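Local coordinates for fructose-bisphosphate aldolase (Thermus caldophilus, PDB 2FJK), which is a class II aldolase of the TIM-barrel clan whose pocket holds 1,3-dihydroxyacetonephosphate, at residues P43-L48 with I247-T252. Sequence-based numbering, arbitrary orientation.
Sequences PVILAL and IAKINT. With 13P (1,3-dihydroxyacetonephosphate), chain E.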
ATOM      1  N   PRO A  43      16.491   4.017  16.523  1.00 25.77           N
ATOM      2  CA  PRO A  43      15.913   2.876  15.809  1.00 22.33           C
ATOM      3  C   PRO A  43      14.804   2.420  16.751  1.00 21.00           C
ATOM      4  O   PRO A  43      14.841   2.766  17.924  1.00 21.05           O
ATOM      5  CB  PRO A  43      17.077   1.891  15.738  1.00 24.82           C
ATOM      6  CG  PRO A  43      17.879   2.220  16.989  1.00 24.30           C
ATOM      7  CD  PRO A  43      17.858   3.717  16.997  1.00 24.03           C
ATOM      8  N   VAL A  44      13.814   1.680  16.262  1.00 19.00           N
ATOM      9  CA  VAL A  44      12.729   1.240  17.133  1.00 17.42           C
ATOM     10  C   VAL A  44      12.056  -0.019  16.605  1.00 17.50           C
ATOM     11  O   VAL A  44      12.116  -0.319  15.413  1.00 16.41           O
ATOM     12  CB  VAL A  44      11.652   2.352  17.293  1.00 18.64           C
ATOM     13  CG1 VAL A  44      10.893   2.541  15.990  1.00 14.69           C
ATOM     14  CG2 VAL A  44      10.688   2.004  18.432  1.00 18.00           C
ATOM     15  N   ILE A  45      11.424  -0.756  17.512  1.00 17.38           N
ATOM     16  CA  ILE A  45      10.717  -1.978  17.171  1.00 18.36           C
ATOM     17  C   ILE A  45       9.254  -1.855  17.570  1.00 18.56           C
ATOM     18  O   ILE A  45       8.941  -1.520  18.713  1.00 21.53           O
ATOM     19  CB  ILE A  45      11.313  -3.201  17.907  1.00 19.06           C
ATOM     20  CG1 ILE A  45      12.721  -3.492  17.380  1.00 19.45           C
ATOM     21  CG2 ILE A  45      10.430  -4.425  17.700  1.00 16.97           C
ATOM     22  CD1 ILE A  45      13.424  -4.626  18.104  1.00 18.59           C
ATOM     23  N   LEU A  46       8.358  -2.101  16.622  1.00 18.31           N
ATOM     24  CA  LEU A  46       6.930  -2.065  16.912  1.00 18.13           C
ATOM     25  C   LEU A  46       6.528  -3.508  17.244  1.00 19.02           C
ATOM     26  O   LEU A  46       6.617  -4.406  16.402  1.00 19.55           O
ATOM     27  CB  LEU A  46       6.150  -1.533  15.705  1.00 17.86           C
ATOM     28  CG  LEU A  46       6.424  -0.059  15.391  1.00 15.24           C
ATOM     29  CD1 LEU A  46       5.523   0.427  14.274  1.00 17.88           C
ATOM     30  CD2 LEU A  46       6.164   0.755  16.631  1.00 18.65           C
ATOM     31  N   ALA A  47       6.117  -3.730  18.488  1.00 18.91           N
ATOM     32  CA  ALA A  47       5.732  -5.063  18.937  1.00 18.13           C
ATOM     33  C   ALA A  47       4.227  -5.245  18.993  1.00 17.80           C
ATOM     34  O   ALA A  47       3.499  -4.398  19.511  1.00 18.36           O
ATOM     35  CB  ALA A  47       6.344  -5.350  20.322  1.00 17.03           C
ATOM     36  N   LEU A  48       3.761  -6.353  18.439  1.00 19.13           N
ATOM     37  CA  LEU A  48       2.349  -6.648  18.462  1.00 20.84           C
ATOM     38  C   LEU A  48       2.101  -8.053  18.989  1.00 20.98           C
ATOM     39  O   LEU A  48       2.465  -9.031  18.355  1.00 20.05           O
ATOM     40  CB  LEU A  48       1.742  -6.524  17.069  1.00 19.82           C
ATOM     41  CG  LEU A  48       1.473  -5.126  16.521  1.00 21.14           C
ATOM     42  CD1 LEU A  48       2.786  -4.466  16.094  1.00 20.68           C
ATOM     43  CD2 LEU A  48       0.520  -5.247  15.341  1.00 19.62           C
ATOM     44  N   ILE A 247      22.227  -7.317  26.556  1.00 24.04           N
ATOM     45  CA  ILE A 247      20.804  -7.168  26.271  1.00 23.50           C
ATOM     46  C   ILE A 247      20.707  -6.084  25.203  1.00 24.19           C
ATOM     47  O   ILE A 247      21.031  -4.927  25.461  1.00 25.32           O
ATOM     48  CB  ILE A 247      20.022  -6.722  27.543  1.00 21.44           C
ATOM     49  CG1 ILE A 247      19.993  -7.857  28.573  1.00 19.48           C
ATOM     50  CG2 ILE A 247      18.606  -6.301  27.174  1.00 19.19           C
ATOM     51  CD1 ILE A 247      19.203  -9.071  28.139  1.00 17.65           C
ATOM     52  N   ALA A 248      20.272  -6.463  24.006  1.00 25.87           N
ATOM     53  CA  ALA A 248      20.163  -5.521  22.891  1.00 26.81           C
ATOM     54  C   ALA A 248      18.738  -5.059  22.578  1.00 27.06           C
ATOM     55  O   ALA A 248      18.543  -4.027  21.916  1.00 28.74           O
ATOM     56  CB  ALA A 248      20.793  -6.133  21.641  1.00 26.89           C
ATOM     57  N   LYS A 249      17.750  -5.819  23.038  1.00 25.79           N
ATOM     58  CA  LYS A 249      16.348  -5.493  22.807  1.00 25.33           C
ATOM     59  C   LYS A 249      15.561  -5.542  24.109  1.00 26.06           C
ATOM     60  O   LYS A 249      15.589  -6.543  24.833  1.00 25.80           O
ATOM     61  CB  LYS A 249      15.731  -6.467  21.807  1.00 25.70           C
ATOM     62  CG  LYS A 249      14.211  -6.434  21.795  1.00 23.83           C
ATOM     63  CD  LYS A 249      13.635  -7.419  20.788  1.00 24.19           C
ATOM     64  CE  LYS A 249      12.112  -7.471  20.900  1.00 24.80           C
ATOM     65  NZ  LYS A 249      11.518  -8.240  19.784  1.00 20.94           N
ATOM     66  N   ILE A 250      14.847  -4.458  24.392  1.00 24.60           N
ATOM     67  CA  ILE A 250      14.073  -4.360  25.616  1.00 25.09           C
ATOM     68  C   ILE A 250      12.606  -4.052  25.333  1.00 25.24           C
ATOM     69  O   ILE A 250      12.272  -3.047  24.697  1.00 23.53           O
ATOM     70  CB  ILE A 250      14.660  -3.272  26.523  1.00 25.35           C
ATOM     71  CG1 ILE A 250      16.176  -3.452  26.612  1.00 26.50           C
ATOM     72  CG2 ILE A 250      14.057  -3.369  27.906  1.00 24.99           C
ATOM     73  CD1 ILE A 250      16.875  -2.349  27.351  1.00 28.00           C
ATOM     74  N   ASN A 251      11.731  -4.925  25.819  1.00 24.14           N
ATOM     75  CA  ASN A 251      10.299  -4.763  25.621  1.00 22.97           C
ATOM     76  C   ASN A 251       9.632  -3.954  26.727  1.00 22.04           C
ATOM     77  O   ASN A 251       9.900  -4.162  27.913  1.00 22.09           O
ATOM     78  CB  ASN A 251       9.642  -6.135  25.523  1.00 24.55           C
ATOM     79  CG  ASN A 251       9.502  -6.622  24.092  1.00 27.64           C
ATOM     80  OD1 ASN A 251       8.417  -6.544  23.502  1.00 31.44           O
ATOM     81  ND2 ASN A 251      10.594  -7.129  23.525  1.00 27.66           N
ATOM     82  N   THR A 252       8.752  -3.038  26.326  1.00 21.91           N
ATOM     83  CA  THR A 252       8.003  -2.185  27.258  1.00 21.58           C
ATOM     84  C   THR A 252       6.539  -2.149  26.843  1.00 22.00           C
ATOM     85  O   THR A 252       6.220  -1.782  25.711  1.00 20.69           O
ATOM     86  CB  THR A 252       8.519  -0.732  27.250  1.00 20.95           C
ATOM     87  OG1 THR A 252       9.922  -0.728  27.509  1.00 22.46           O
ATOM     88  CG2 THR A 252       7.805   0.100  28.322  1.00 21.47           C
TER
HETATM   89  P   13P E1063       5.723  -5.484  30.542  0.70 20.45           P
HETATM   90  O1P 13P E1063       4.270  -5.878  31.097  0.70 21.08           O
HETATM   91  O2P 13P E1063       6.706  -5.535  31.782  0.70 23.94           O
HETATM   92  O3P 13P E1063       5.676  -4.034  29.969  0.70 19.39           O
HETATM   93  O1  13P E1063       6.129  -6.536  29.397  0.70 24.31           O
HETATM   94  C1  13P E1063       6.911  -6.080  28.296  0.70 28.71           C
HETATM   95  C2  13P E1063       7.350  -7.329  27.574  0.70 31.40           C
HETATM   96  O2  13P E1063       7.896  -8.229  28.208  0.70 34.55           O
HETATM   97  C3  13P E1063       7.124  -7.486  26.071  0.70 32.96           C
HETATM   98  O3  13P E1063       7.511  -8.788  25.644  0.70 34.00           O
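Ile45 meets the aliphatic shaft of Lys249 in the interior of the barrel. Its CD1 sits over CD of Lys249 at 3.9 Å, with CG and CE, the carbons either side of that CD, each 4.2 Å from the methyl, so a single methyl spans three successive methylenes. The two side chains cross at about a right angle. With CG1 of Ile45 set anti to the carbonyl carbon (chi1 -68°) and chi2 extended, CD1 reaches out to the lysine; Lys249, stretched along its whole length, offers its flank and carries NZ past the isoleucine. NZ of this buried lysine forms a salt bridge to Glu130 OE1 and a hydrogen bond to His78 ND1, two bonds that fix the far end of the extended chain beyond Ile45. The other half of the contact is looser, although it too is shut off from solvent. Ala47 CB comes no nearer than 4.0 Å to Asn251 OD1, a single methyl-to-amide touch, and no hydrogen bond joins the two segments. Asn251 belongs to the pocket of 1,3-dihydroxyacetonephosphate, where CB and the amide crowd C3 of the ligand at spacings too short to be trusted in detail. The segments are not sheet neighbours: the CA atoms of Ile45 and Lys249 stand 8.7 Å apart, those of Ala47 and Asn251 8.1 Å. Between strands 44-47 and 247-252 runs strand 19-23, parallel to both, and its Ala21 is touched by Lys249 and Asn251. Strand 75-78 borders 44-47 on its other edge, with Ala76 and His78 against Ile45, while Val44 and Leu46 pack on helix 27-38.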